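Local coordinates for protein sialyltransferase 0160 (Photobacterium damselae, PDB 4R84) that probably transfers sialic acid from a CMP-activated donor to galactose-containing acceptors, as a glycosyltransferase of the GT-B fold, at residues A[345-350]-A[439-444]; A[383-388]-A[419-424]; A[452-457]-A[463-468]; A[487-490]-A[495-498]. All blocks are in the same frame, centred on the assembly; numbering follows the deposited sequence.

Contact 1 (A[345-350]-A[439-444]); sequences EQLQQQ and TDMLPD
Helix 344-353 of the nucleotide-binding Rossmann-like domain packs on the loop 439-444 through one residue, Met441, whose thioether end touches Leu347 and Gln348. Met441 CE makes the closest approach, 3.5 Å from Gln348 CG. The sulfur follows, with Met441 SD 3.6 Å from Gln348 CG, and the methionine chain runs roughly at a right angle to that of Gln348. The same methyl also approaches the helix backbone, Met441 CE lying 3.6 Å from Gln348 N. On the Leu347 side it meets the branch point, Met441 CE to Leu347 CG being 3.7 Å, while Leu347 CB and CD2 lie only slightly farther off; the leucine and methionine chains run antiparallel alongside one another. Two bends in the methionine, chi2 -62° and chi3 -69°, turn the chain end so that CE lies against both helix residues. The loop leads from helix 434-438 into strand 445-447, an outermost strand of the four-stranded parallel sheet, and helix 344-353 precedes strand 358-362, the partner of 445-447 in that sheet. Leu347 and Met441 are buried and both rest on Leu436; Leu347 also reaches Ile427. Gln348, the exposed member, contributes its CG methylene. Polar bonds flank this apolar contact: Met441 O is hydrogen-bonded to Tyr351 OH, and Asp444 OD2 to the amide of Asn358. Tyr351 and Asn358 both belong to the calcium site.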
loop_
_atom_site.group_PDB
_atom_site.type_symbol
_atom_site.label_atom_id
_atom_site.label_comp_id
_atom_site.label_asym_id
_atom_site.label_seq_id
_atom_site.Cartn_x
_atom_site.Cartn_y
_atom_site.Cartn_z
ATOM N N GLU A 345 -18.436 4.561 -10.964
ATOM C CA GLU A 345 -19.749 4.339 -11.545
ATOM C C GLU A 345 -19.899 5.081 -12.862
ATOM O O GLU A 345 -20.441 4.543 -13.817
ATOM C CB GLU A 345 -20.833 4.789 -10.561
ATOM C CG GLU A 345 -22.249 4.709 -11.084
ATOM C CD GLU A 345 -23.270 4.942 -9.989
ATOM O OE1 GLU A 345 -22.918 4.756 -8.805
ATOM O OE2 GLU A 345 -24.415 5.331 -10.309
ATOM N N GLN A 346 -19.396 6.309 -12.915
ATOM C CA GLN A 346 -19.440 7.098 -14.143
ATOM C C GLN A 346 -18.576 6.478 -15.240
ATOM O O GLN A 346 -18.999 6.405 -16.386
ATOM C CB GLN A 346 -19.007 8.541 -13.885
ATOM C CG GLN A 346 -19.091 9.423 -15.111
ATOM C CD GLN A 346 -18.648 10.840 -14.829
ATOM O OE1 GLN A 346 -17.702 11.070 -14.079
ATOM N NE2 GLN A 346 -19.354 11.801 -15.401
ATOM N N LEU A 347 -17.372 6.029 -14.903
ATOM C CA LEU A 347 -16.519 5.429 -15.928
ATOM C C LEU A 347 -17.132 4.128 -16.436
ATOM O O LEU A 347 -17.059 3.831 -17.633
ATOM C CB LEU A 347 -15.100 5.180 -15.402
ATOM C CG LEU A 347 -14.114 4.675 -16.466
ATOM C CD1 LEU A 347 -14.064 5.642 -17.663
ATOM C CD2 LEU A 347 -12.716 4.465 -15.900
ATOM N N GLN A 348 -17.752 3.364 -15.533
ATOM C CA GLN A 348 -18.458 2.145 -15.931
ATOM C C GLN A 348 -19.533 2.482 -16.955
ATOM O O GLN A 348 -19.696 1.786 -17.965
ATOM C CB GLN A 348 -19.103 1.445 -14.728
ATOM C CG GLN A 348 -18.134 0.679 -13.838
ATOM C CD GLN A 348 -18.807 0.062 -12.614
ATOM O OE1 GLN A 348 -19.620 0.705 -11.941
ATOM N NE2 GLN A 348 -18.461 -1.188 -12.318
ATOM N N GLN A 349 -20.269 3.553 -16.678
ATOM C CA GLN A 349 -21.337 3.994 -17.573
ATOM C C GLN A 349 -20.753 4.444 -18.902
ATOM O O GLN A 349 -21.309 4.148 -19.964
ATOM C CB GLN A 349 -22.157 5.110 -16.921
ATOM C CG GLN A 349 -23.030 4.606 -15.749
ATOM C CD GLN A 349 -23.684 5.726 -14.940
ATOM O OE1 GLN A 349 -23.530 6.906 -15.253
ATOM N NE2 GLN A 349 -24.409 5.352 -13.885
ATOM N N GLN A 350 -19.628 5.149 -18.847
ATOM C CA GLN A 350 -18.986 5.646 -20.072
ATOM C C GLN A 350 -18.412 4.515 -20.932
ATOM O O GLN A 350 -18.505 4.555 -22.173
ATOM C CB GLN A 350 -17.887 6.659 -19.725
ATOM C CG GLN A 350 -18.446 7.956 -19.149
ATOM C CD GLN A 350 -17.394 8.849 -18.528
ATOM O OE1 GLN A 350 -16.394 8.377 -17.985
ATOM N NE2 GLN A 350 -17.605 10.157 -18.625
ATOM N N THR A 439 -9.062 -0.916 -8.813
ATOM C CA THR A 439 -10.514 -0.981 -8.699
ATOM C C THR A 439 -11.137 -1.815 -9.811
ATOM O O THR A 439 -12.363 -1.781 -10.014
ATOM C CB THR A 439 -11.137 0.432 -8.719
ATOM O OG1 THR A 439 -10.763 1.099 -9.937
ATOM C CG2 THR A 439 -10.654 1.257 -7.525
ATOM N N ASP A 440 -10.283 -2.571 -10.500
ATOM C CA ASP A 440 -10.684 -3.469 -11.585
ATOM C C ASP A 440 -11.380 -2.698 -12.691
ATOM O O ASP A 440 -12.366 -3.165 -13.259
ATOM C CB ASP A 440 -11.585 -4.591 -11.058
ATOM C CG ASP A 440 -11.635 -5.787 -11.992
ATOM O OD1 ASP A 440 -10.753 -5.896 -12.873
ATOM O OD2 ASP A 440 -12.551 -6.623 -11.842
ATOM N N MET A 441 -10.853 -1.519 -13.012
ATOM C CA MET A 441 -11.476 -0.663 -14.021
ATOM C C MET A 441 -10.557 -0.415 -15.219
ATOM O O MET A 441 -10.698 0.582 -15.935
ATOM C CB MET A 441 -11.900 0.674 -13.411
ATOM C CG MET A 441 -13.171 0.588 -12.544
ATOM S SD MET A 441 -14.601 0.067 -13.534
ATOM C CE MET A 441 -14.805 1.519 -14.564
ATOM N N LEU A 442 -9.617 -1.320 -15.447
ATOM C CA LEU A 442 -8.809 -1.218 -16.659
ATOM C C LEU A 442 -9.683 -1.442 -17.881
ATOM O O LEU A 442 -10.646 -2.216 -17.833
ATOM C CB LEU A 442 -7.656 -2.216 -16.639
ATOM C CG LEU A 442 -6.534 -1.839 -15.669
ATOM C CD1 LEU A 442 -5.556 -2.974 -15.565
ATOM C CD2 LEU A 442 -5.824 -0.558 -16.109
ATOM N N PRO A 443 -9.343 -0.775 -18.989
ATOM C CA PRO A 443 -10.119 -0.929 -20.220
ATOM C C PRO A 443 -9.694 -2.170 -20.982
ATOM O O PRO A 443 -8.968 -3.002 -20.440
ATOM C CB PRO A 443 -9.764 0.330 -20.998
ATOM C CG PRO A 443 -8.307 0.520 -20.668
ATOM C CD PRO A 443 -8.240 0.191 -19.167
ATOM N N ASP A 444 -10.147 -2.290 -22.225
ATOM C CA ASP A 444 -9.749 -3.413 -23.054
ATOM C C ASP A 444 -8.311 -3.274 -23.536
ATOM O O ASP A 444 -7.588 -4.263 -23.650
ATOM C CB ASP A 444 -10.709 -3.560 -24.228
ATOM C CG ASP A 444 -12.105 -3.898 -23.773
ATOM O OD1 ASP A 444 -12.319 -5.069 -23.419
ATOM O OD2 ASP A 444 -12.981 -3.005 -23.753
#

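Contact 2 (A[383-388]-A[419-424]); sequences VINNAI and GSFPDM
Apolar packing dominates between Ile384 on helix 373-388 and the ring of Phe421, which chi1 of -59°, with CG anti to the carbonyl carbon, sends toward the helix. Ile384 CG2 lies over one face in a CH-pi contact, 3.9 Å from the Phe421 ring centroid and 27° off the normal, displaced toward the rim. Its nearest ring atom is the far end of the phenyl group, with Ile384 CG2 3.5 Å from Phe421 CZ. The other branch extends along the ring, Ile384 CD1 coming to 3.7 Å from Phe421 CE1. One turn on, Ile388 adds a looser touch, its CD1 4.1 Å from Phe421 CE2.

The carboxamide oxygen of Asn385 instead comes to the ring edge, near its plane, with Asn385 OD1 3.3 Å from Phe421 CE2; the amide and ring planes are 52° apart. An oxygen facing the slightly positive C-H rim is electrostatically plausible.

Phe421 also opens a type I turn closed by the bond from Met424 N to Phe421 O. This loop joins helix 412-419 to strand 425-427. Ile384 also packs on Ile417 of that helix; Ile388, Phe421 and Met424 all pack on Leu402 of strand 401-405, while Val383 and Ala387 of helix 373-388 lie on strand 462-468.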
loop_
_atom_site.group_PDB
_atom_site.type_symbol
_atom_site.label_atom_id
_atom_site.label_comp_id
_atom_site.label_asym_id
_atom_site.label_seq_id
_atom_site.Cartn_x
_atom_site.Cartn_y
_atom_site.Cartn_z
ATOM N N VAL A 383 0.355 10.566 -32.261
ATOM C CA VAL A 383 0.357 9.179 -31.794
ATOM C C VAL A 383 -1.055 8.576 -31.816
ATOM O O VAL A 383 -1.255 7.450 -32.270
ATOM C CB VAL A 383 0.950 9.035 -30.361
ATOM C CG1 VAL A 383 0.826 7.588 -29.889
ATOM C CG2 VAL A 383 2.406 9.452 -30.351
ATOM N N ILE A 384 -2.040 9.307 -31.309
ATOM C CA ILE A 384 -3.408 8.788 -31.296
ATOM C C ILE A 384 -3.932 8.573 -32.720
ATOM O O ILE A 384 -4.572 7.563 -33.013
ATOM C CB ILE A 384 -4.357 9.739 -30.564
ATOM C CG1 ILE A 384 -3.850 9.961 -29.139
ATOM C CG2 ILE A 384 -5.793 9.175 -30.575
ATOM C CD1 ILE A 384 -4.550 11.092 -28.412
ATOM N N ASN A 385 -3.661 9.541 -33.594
ATOM C CA ASN A 385 -4.065 9.431 -34.991
ATOM C C ASN A 385 -3.521 8.164 -35.628
ATOM O O ASN A 385 -4.241 7.469 -36.347
ATOM C CB ASN A 385 -3.619 10.662 -35.780
ATOM C CG ASN A 385 -4.551 11.838 -35.584
ATOM O OD1 ASN A 385 -5.753 11.654 -35.401
ATOM N ND2 ASN A 385 -4.004 13.053 -35.616
ATOM N N ASN A 386 -2.260 7.850 -35.350
ATOM C CA ASN A 386 -1.670 6.609 -35.849
ATOM C C ASN A 386 -2.358 5.390 -35.264
ATOM O O ASN A 386 -2.559 4.395 -35.957
ATOM C CB ASN A 386 -0.177 6.551 -35.530
ATOM C CG ASN A 386 0.648 7.463 -36.408
ATOM O OD1 ASN A 386 0.139 8.425 -36.984
ATOM N ND2 ASN A 386 1.939 7.172 -36.504
ATOM N N ALA A 387 -2.713 5.469 -33.979
ATOM C CA ALA A 387 -3.310 4.341 -33.266
ATOM C C ALA A 387 -4.686 3.960 -33.786
ATOM O O ALA A 387 -5.064 2.792 -33.747
ATOM C CB ALA A 387 -3.403 4.658 -31.767
ATOM N N ILE A 388 -5.450 4.944 -34.243
ATOM C CA ILE A 388 -6.814 4.674 -34.670
ATOM C C ILE A 388 -6.946 4.572 -36.195
ATOM O O ILE A 388 -8.043 4.335 -36.697
ATOM C CB ILE A 388 -7.778 5.765 -34.158
ATOM C CG1 ILE A 388 -7.497 7.105 -34.846
ATOM C CG2 ILE A 388 -7.687 5.891 -32.638
ATOM C CD1 ILE A 388 -8.446 8.206 -34.423
ATOM N N GLY A 419 -9.378 18.085 -27.046
ATOM C CA GLY A 419 -10.124 18.860 -28.016
ATOM C C GLY A 419 -9.897 18.403 -29.446
ATOM O O GLY A 419 -10.631 18.801 -30.352
ATOM N N SER A 420 -8.886 17.568 -29.660
ATOM C CA SER A 420 -8.550 17.130 -31.018
ATOM C C SER A 420 -9.338 15.899 -31.442
ATOM O O SER A 420 -9.303 15.492 -32.605
ATOM C CB SER A 420 -7.056 16.834 -31.138
ATOM O OG SER A 420 -6.289 17.980 -30.842
ATOM N N PHE A 421 -10.067 15.330 -30.493
ATOM C CA PHE A 421 -10.873 14.141 -30.724
ATOM C C PHE A 421 -12.226 14.326 -30.057
ATOM O O PHE A 421 -12.384 14.060 -28.872
ATOM C CB PHE A 421 -10.159 12.887 -30.189
ATOM C CG PHE A 421 -8.817 12.656 -30.819
ATOM C CD1 PHE A 421 -7.680 13.243 -30.301
ATOM C CD2 PHE A 421 -8.704 11.890 -31.970
ATOM C CE1 PHE A 421 -6.451 13.069 -30.903
ATOM C CE2 PHE A 421 -7.471 11.705 -32.572
ATOM C CZ PHE A 421 -6.344 12.298 -32.039
ATOM N N PRO A 422 -13.197 14.834 -30.825
ATOM C CA PRO A 422 -14.522 15.227 -30.335
ATOM C C PRO A 422 -15.261 14.131 -29.559
ATOM O O PRO A 422 -15.995 14.454 -28.629
ATOM C CB PRO A 422 -15.272 15.579 -31.620
ATOM C CG PRO A 422 -14.191 16.026 -32.562
ATOM C CD PRO A 422 -13.039 15.114 -32.266
ATOM N N ASP A 423 -15.096 12.865 -29.931
ATOM C CA ASP A 423 -15.848 11.821 -29.243
ATOM C C ASP A 423 -15.016 11.087 -28.193
ATOM O O ASP A 423 -15.438 10.058 -27.668
ATOM C CB ASP A 423 -16.364 10.803 -30.254
ATOM C CG ASP A 423 -17.485 11.353 -31.123
ATOM O OD1 ASP A 423 -18.228 12.258 -30.678
ATOM O OD2 ASP A 423 -17.604 10.878 -32.271
ATOM N N MET A 424 -13.866 11.649 -27.843
ATOM C CA MET A 424 -12.995 11.036 -26.851
ATOM C C MET A 424 -13.480 11.434 -25.462
ATOM O O MET A 424 -13.813 12.588 -25.218
ATOM C CB MET A 424 -11.533 11.428 -27.071
ATOM C CG MET A 424 -10.535 10.652 -26.180
ATOM S SD MET A 424 -8.807 10.886 -26.681
ATOM C CE MET A 424 -8.594 12.632 -26.447
#

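Contact 3 (A[452-457]-A[463-468]); sequences SLYFTI and NFIVFT. With CSF (cytidine-5'-monophosphate-3-fluoro-N-acetyl-neuraminic acid), chain E.
The backbone amide of Ser452 donates to a phosphate oxygen of the bound CMP-3-fluoro-N-acetylneuraminic acid, Ser452 N to CSF O2A 3.1 Å, in a nearly straight bond (N-H...O angle 169°). Ser452 starts a short 3-10 segment, 452-455, and its amide therefore points outward from the beginning of that turn. The next residue serves the other end of the nucleotide: Leu453 CD2 lies 3.8 Å from C4 of the CSF cytosine. Leu453's second methyl turns inward, Leu453 CD1 lying above one face of the Tyr454 ring. The opposite face is covered from strand 462-468 by Ile465, whose CD1 is 3.7 Å from Tyr454 CG and makes a CH-pi contact, 4.0 Å from the Tyr454 ring centroid. With chi1 at -60°, Ile465 CG1 is anti to the carbonyl carbon and carries CD1 across the ring, toward the root of the tyrosine side chain. Tyr454 is thus sandwiched between two aliphatic residues, and its hydroxyl is hydrogen-bonded to Thr362 OG1, which anchors the far end of the ring. In this GT-B enzyme the donor analogue lies in the cleft between the Rossmann-like domains, and Lys405 and His407 also hydrogen-bond to it. Ser452 therefore grips the phosphate through its backbone, and the segment that presents this amide is set on a buried apolar layer that ties the donor-binding loop to the strand.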
loop_
_atom_site.group_PDB
_atom_site.type_symbol
_atom_site.label_atom_id
_atom_site.label_comp_id
_atom_site.label_asym_id
_atom_site.label_seq_id
_atom_site.Cartn_x
_atom_site.Cartn_y
_atom_site.Cartn_z
ATOM N N SER A 452 5.497 4.732 -15.434
ATOM C CA SER A 452 5.521 3.686 -14.426
ATOM C C SER A 452 4.181 2.947 -14.359
ATOM O O SER A 452 4.111 1.797 -13.930
ATOM C CB SER A 452 5.889 4.301 -13.060
ATOM O OG SER A 452 5.940 3.305 -12.074
ATOM N N LEU A 453 3.110 3.619 -14.770
ATOM C CA LEU A 453 1.782 3.041 -14.693
ATOM C C LEU A 453 1.671 1.735 -15.497
ATOM O O LEU A 453 0.803 0.913 -15.215
ATOM C CB LEU A 453 0.727 4.055 -15.164
ATOM C CG LEU A 453 0.684 4.450 -16.649
ATOM C CD1 LEU A 453 -0.186 3.489 -17.471
ATOM C CD2 LEU A 453 0.175 5.904 -16.766
ATOM N N TYR A 454 2.538 1.544 -16.497
ATOM C CA TYR A 454 2.456 0.339 -17.332
ATOM C C TYR A 454 2.933 -0.916 -16.602
ATOM O O TYR A 454 2.712 -2.030 -17.076
ATOM C CB TYR A 454 3.246 0.530 -18.644
ATOM C CG TYR A 454 2.434 1.308 -19.643
ATOM C CD1 TYR A 454 1.487 0.674 -20.436
ATOM C CD2 TYR A 454 2.553 2.686 -19.727
ATOM C CE1 TYR A 454 0.701 1.393 -21.318
ATOM C CE2 TYR A 454 1.782 3.407 -20.596
ATOM C CZ TYR A 454 0.859 2.765 -21.387
ATOM O OH TYR A 454 0.100 3.517 -22.244
ATOM N N PHE A 455 3.545 -0.743 -15.432
ATOM C CA PHE A 455 4.023 -1.894 -14.682
ATOM C C PHE A 455 2.919 -2.620 -13.921
ATOM O O PHE A 455 3.135 -3.709 -13.399
ATOM C CB PHE A 455 5.122 -1.460 -13.719
ATOM C CG PHE A 455 6.483 -1.595 -14.299
ATOM C CD1 PHE A 455 6.844 -0.850 -15.416
ATOM C CD2 PHE A 455 7.392 -2.486 -13.774
ATOM C CE1 PHE A 455 8.094 -0.973 -15.968
ATOM C CE2 PHE A 455 8.650 -2.613 -14.331
ATOM C CZ PHE A 455 8.999 -1.862 -15.429
ATOM N N THR A 456 1.727 -2.046 -13.872
ATOM C CA THR A 456 0.640 -2.757 -13.218
ATOM C C THR A 456 -0.541 -2.936 -14.161
ATOM O O THR A 456 -1.697 -2.939 -13.750
ATOM C CB THR A 456 0.200 -2.055 -11.923
ATOM O OG1 THR A 456 -0.025 -0.662 -12.172
ATOM C CG2 THR A 456 1.276 -2.205 -10.860
ATOM N N ILE A 457 -0.228 -3.092 -15.441
ATOM C CA ILE A 457 -1.240 -3.457 -16.422
ATOM C C ILE A 457 -0.920 -4.844 -16.967
ATOM O O ILE A 457 0.209 -5.080 -17.396
ATOM C CB ILE A 457 -1.289 -2.469 -17.589
ATOM C CG1 ILE A 457 -1.473 -1.028 -17.099
ATOM C CG2 ILE A 457 -2.398 -2.853 -18.562
ATOM C CD1 ILE A 457 -1.439 -0.015 -18.236
ATOM N N ASN A 463 -1.085 -2.256 -25.359
ATOM C CA ASN A 463 -0.999 -2.320 -26.822
ATOM C C ASN A 463 0.364 -1.892 -27.362
ATOM O O ASN A 463 1.060 -2.675 -28.011
ATOM C CB ASN A 463 -2.089 -1.462 -27.459
ATOM C CG ASN A 463 -2.520 -1.992 -28.818
ATOM O OD1 ASN A 463 -1.755 -1.953 -29.777
ATOM N ND2 ASN A 463 -3.757 -2.478 -28.904
ATOM N N PHE A 464 0.746 -0.648 -27.095
ATOM C CA PHE A 464 2.091 -0.168 -27.416
ATOM C C PHE A 464 2.480 0.903 -26.418
ATOM O O PHE A 464 1.623 1.498 -25.764
ATOM C CB PHE A 464 2.205 0.394 -28.842
ATOM C CG PHE A 464 1.342 1.600 -29.115
ATOM C CD1 PHE A 464 1.735 2.868 -28.699
ATOM C CD2 PHE A 464 0.171 1.476 -29.840
ATOM C CE1 PHE A 464 0.957 3.971 -28.958
ATOM C CE2 PHE A 464 -0.607 2.581 -30.119
ATOM C CZ PHE A 464 -0.215 3.833 -29.689
ATOM N N ILE A 465 3.781 1.143 -26.324
ATOM C CA ILE A 465 4.316 2.168 -25.444
ATOM C C ILE A 465 5.275 3.071 -26.193
ATOM O O ILE A 465 6.163 2.590 -26.903
ATOM C CB ILE A 465 5.032 1.543 -24.265
ATOM C CG1 ILE A 465 4.052 0.677 -23.478
ATOM C CG2 ILE A 465 5.563 2.621 -23.363
ATOM C CD1 ILE A 465 4.660 0.041 -22.257
ATOM N N VAL A 466 5.094 4.381 -26.031
ATOM C CA VAL A 466 5.913 5.357 -26.734
ATOM C C VAL A 466 6.973 5.971 -25.838
ATOM O O VAL A 466 6.656 6.504 -24.774
ATOM C CB VAL A 466 5.052 6.475 -27.298
ATOM C CG1 VAL A 466 5.934 7.527 -27.967
ATOM C CG2 VAL A 466 4.047 5.893 -28.293
ATOM N N PHE A 467 8.231 5.879 -26.254
ATOM C CA PHE A 467 9.283 6.584 -25.545
ATOM C C PHE A 467 9.615 7.874 -26.261
ATOM O O PHE A 467 9.609 7.928 -27.477
ATOM C CB PHE A 467 10.508 5.706 -25.401
ATOM C CG PHE A 467 10.285 4.573 -24.479
ATOM C CD1 PHE A 467 9.621 3.444 -24.909
ATOM C CD2 PHE A 467 10.689 4.655 -23.158
ATOM C CE1 PHE A 467 9.388 2.393 -24.039
ATOM C CE2 PHE A 467 10.458 3.615 -22.292
ATOM C CZ PHE A 467 9.806 2.487 -22.730
ATOM N N THR A 468 9.841 8.922 -25.485
ATOM C CA THR A 468 10.083 10.250 -26.030
ATOM C C THR A 468 11.537 10.670 -25.768
ATOM O O THR A 468 12.225 10.046 -24.968
ATOM C CB THR A 468 9.126 11.275 -25.408
ATOM O OG1 THR A 468 9.247 11.214 -23.988
ATOM C CG2 THR A 468 7.681 10.993 -25.786
HETATM C C5A CSF E . 10.060 10.253 -14.982
HETATM C C4A CSF E . 9.559 10.288 -13.545
HETATM C C2A CSF E . 7.332 11.128 -14.406
HETATM O O6A CSF E . 7.895 11.009 -15.726
HETATM C C6A CSF E . 8.868 9.984 -15.892
HETATM C C3A CSF E . 8.455 11.339 -13.375
HETATM O O4A CSF E . 10.663 10.581 -12.679
HETATM N N5A CSF E . 11.034 9.194 -15.131
HETATM C C7A CSF E . 9.312 10.013 -17.341
HETATM C C8A CSF E . 8.134 9.732 -18.257
HETATM C C9A CSF E . 8.611 9.554 -19.693
HETATM O O9A CSF E . 7.467 9.254 -20.492
HETATM O O8A CSF E . 7.524 8.516 -17.828
HETATM O O7A CSF E . 9.826 11.310 -17.652
HETATM C C1A CSF E . 6.394 12.318 -14.385
HETATM O OBA CSF E . 5.720 12.528 -13.357
HETATM O OAA CSF E . 6.323 13.070 -15.385
HETATM O O1A CSF E . 6.597 9.973 -13.996
HETATM O O2A CSF E . 5.791 7.674 -14.513
HETATM N N1 CSF E . 0.124 9.425 -14.465
HETATM C C2 CSF E . -1.239 9.266 -14.759
HETATM N N3 CSF E . -1.666 9.351 -16.039
HETATM C C4 CSF E . -0.770 9.580 -17.023
HETATM C C5 CSF E . 0.585 9.753 -16.741
HETATM C C6 CSF E . 1.021 9.678 -15.422
HETATM C "C3'" CSF E . 2.162 7.748 -12.609
HETATM C "C2'" CSF E . 0.671 7.955 -12.546
HETATM C "C1'" CSF E . 0.528 9.372 -13.051
HETATM O "O4'" CSF E . 1.792 10.017 -12.874
HETATM C "C4'" CSF E . 2.678 9.113 -12.216
HETATM P PA CSF E . 5.502 9.120 -14.830
HETATM O "O5'" CSF E . 4.119 9.379 -14.095
HETATM C "C5'" CSF E . 4.096 9.374 -12.675
HETATM O "O3'" CSF E . 2.582 6.697 -11.749
HETATM O "O2'" CSF E . 0.226 7.953 -11.183
HETATM N N4 CSF E . -1.195 9.666 -18.308
HETATM O O2 CSF E . -2.049 9.047 -13.819
HETATM O O3A CSF E . 5.349 9.585 -16.252
HETATM C C10 CSF E . 12.244 9.384 -15.662
HETATM O O10 CSF E . 12.659 10.490 -15.982
HETATM C C11 CSF E . 13.062 8.139 -15.862
HETATM F F3A CSF E . 8.969 12.602 -13.548
#

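Contact 4 (A[487-490]-A[495-498]); sequences VMLT and KEKD
The chain leaves helix 483-490, loops back and enters a 3-10 turn at 496-498, bringing Leu489 CA to 5.8 Å from Lys495 CA. Leu489 carries the contact, one methyl laid against the peptide joining Lys495 and Glu496: Leu489 CD2 is 3.5 Å from Glu496 N and 3.6 Å from Lys495 C. A chi2 of 169° puts CD1 anti to CA, and the other branch, CD2, turns onto this peptide. Both methyls also lie against the start of the glutamate chain, Glu496 CG being 4.0 Å from Leu489 CD2 and 4.1 Å from Leu489 CD1. Helix 483-490 belongs to the beta-alpha-beta crossover that connects strand 462-468 with the parallel strand 499-502, and the 3-10 turn is the step from the helix side into the second strand. Asp498 ties back to Lys495, just before the turn, by a side-chain bond and a backbone bond. Its side chain takes the amide of Lys495, Lys495 N to Asp498 OD2 2.9 Å and 171°, on the anti side of the carboxylate and 27° out of its plane. In return Asp498 N donates to Lys495 O at 2.9 Å. The other carboxylate oxygen makes a salt bridge with the neighbouring lysine, Lys497 NZ to Asp498 OD1 2.6 Å, approached nearly along the C-O bond.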
loop_
_atom_site.group_PDB
_atom_site.type_symbol
_atom_site.label_atom_id
_atom_site.label_comp_id
_atom_site.label_asym_id
_atom_site.label_seq_id
_atom_site.Cartn_x
_atom_site.Cartn_y
_atom_site.Cartn_z
ATOM N N VAL A 487 13.848 -4.379 -18.729
ATOM C CA VAL A 487 13.050 -4.960 -17.649
ATOM C C VAL A 487 11.652 -5.344 -18.115
ATOM O O VAL A 487 11.186 -6.453 -17.844
ATOM C CB VAL A 487 12.943 -3.991 -16.454
ATOM C CG1 VAL A 487 11.870 -4.450 -15.465
ATOM C CG2 VAL A 487 14.295 -3.838 -15.798
ATOM N N MET A 488 10.999 -4.458 -18.861
ATOM C CA MET A 488 9.657 -4.734 -19.344
ATOM C C MET A 488 9.639 -5.917 -20.312
ATOM O O MET A 488 8.691 -6.707 -20.309
ATOM C CB MET A 488 9.079 -3.496 -20.026
ATOM C CG MET A 488 9.053 -2.287 -19.130
ATOM S SD MET A 488 8.206 -0.906 -19.917
ATOM C CE MET A 488 6.535 -1.463 -19.793
ATOM N N LEU A 489 10.680 -6.043 -21.134
ATOM C CA LEU A 489 10.801 -7.197 -22.024
ATOM C C LEU A 489 10.937 -8.499 -21.233
ATOM O O LEU A 489 10.257 -9.473 -21.530
ATOM C CB LEU A 489 11.985 -7.016 -22.981
ATOM C CG LEU A 489 11.825 -5.958 -24.088
ATOM C CD1 LEU A 489 13.151 -5.685 -24.777
ATOM C CD2 LEU A 489 10.782 -6.361 -25.122
ATOM N N THR A 490 11.816 -8.511 -20.234
ATOM C CA THR A 490 12.033 -9.689 -19.377
ATOM C C THR A 490 10.752 -10.101 -18.643
ATOM O O THR A 490 10.472 -11.295 -18.454
ATOM C CB THR A 490 13.157 -9.422 -18.352
ATOM O OG1 THR A 490 14.386 -9.205 -19.053
ATOM C CG2 THR A 490 13.339 -10.597 -17.395
ATOM N N LYS A 495 6.662 -6.688 -25.983
ATOM C CA LYS A 495 7.653 -7.232 -26.890
ATOM C C LYS A 495 8.283 -6.062 -27.648
ATOM O O LYS A 495 7.773 -4.944 -27.599
ATOM C CB LYS A 495 7.003 -8.240 -27.840
ATOM C CG LYS A 495 6.463 -9.457 -27.122
ATOM C CD LYS A 495 5.900 -10.482 -28.095
ATOM C CE LYS A 495 5.553 -11.765 -27.355
ATOM N NZ LYS A 495 4.454 -11.548 -26.370
ATOM N N GLU A 496 9.392 -6.309 -28.336
ATOM C CA GLU A 496 10.121 -5.228 -28.977
ATOM C C GLU A 496 9.262 -4.437 -29.951
ATOM O O GLU A 496 9.389 -3.217 -30.035
ATOM C CB GLU A 496 11.357 -5.758 -29.700
ATOM C CG GLU A 496 12.507 -6.076 -28.769
ATOM C CD GLU A 496 13.835 -6.129 -29.496
ATOM O OE1 GLU A 496 14.884 -6.152 -28.815
ATOM O OE2 GLU A 496 13.828 -6.120 -30.747
ATOM N N LYS A 497 8.371 -5.135 -30.658
ATOM C CA LYS A 497 7.477 -4.502 -31.620
ATOM C C LYS A 497 6.526 -3.486 -30.973
ATOM O O LYS A 497 5.946 -2.647 -31.662
ATOM C CB LYS A 497 6.640 -5.565 -32.343
ATOM C CG LYS A 497 5.358 -5.803 -31.570
ATOM C CD LYS A 497 4.401 -6.763 -32.161
ATOM C CE LYS A 497 3.132 -6.722 -31.328
ATOM N NZ LYS A 497 2.442 -5.409 -31.383
ATOM N N ASP A 498 6.339 -3.583 -29.654
ATOM C CA ASP A 498 5.428 -2.706 -28.938
ATOM C C ASP A 498 6.125 -1.419 -28.509
ATOM O O ASP A 498 5.472 -0.487 -28.051
ATOM C CB ASP A 498 4.859 -3.396 -27.693
ATOM C CG ASP A 498 4.108 -4.674 -28.028
ATOM O OD1 ASP A 498 3.350 -4.657 -29.015
ATOM O OD2 ASP A 498 4.287 -5.692 -27.317
#

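How the contacts relate
Following the chain from the N terminus, 345-350 opens the loop that contact 1 closes at 439-444. Contact 2, joining 383-388 to 419-424, is nested inside it. The outer loop also holds strands 358-362, 401-405 and 425-427 of the parallel sheet. Contacts 3 and 4 follow in series as short closures, and none cross. Contact 1 touches contact 3 only slightly, Leu442 lying loosely against the Thr456 carbonyl. Contact 2 touches contact 3 where Val383 and Ala387 pack on Phe464, bringing helix 373-388 onto strand 462-468. Contact 4 meets the same strand through a probable backbone hydrogen bond between Ile465 and Asp498 and through Met488 against Ile465.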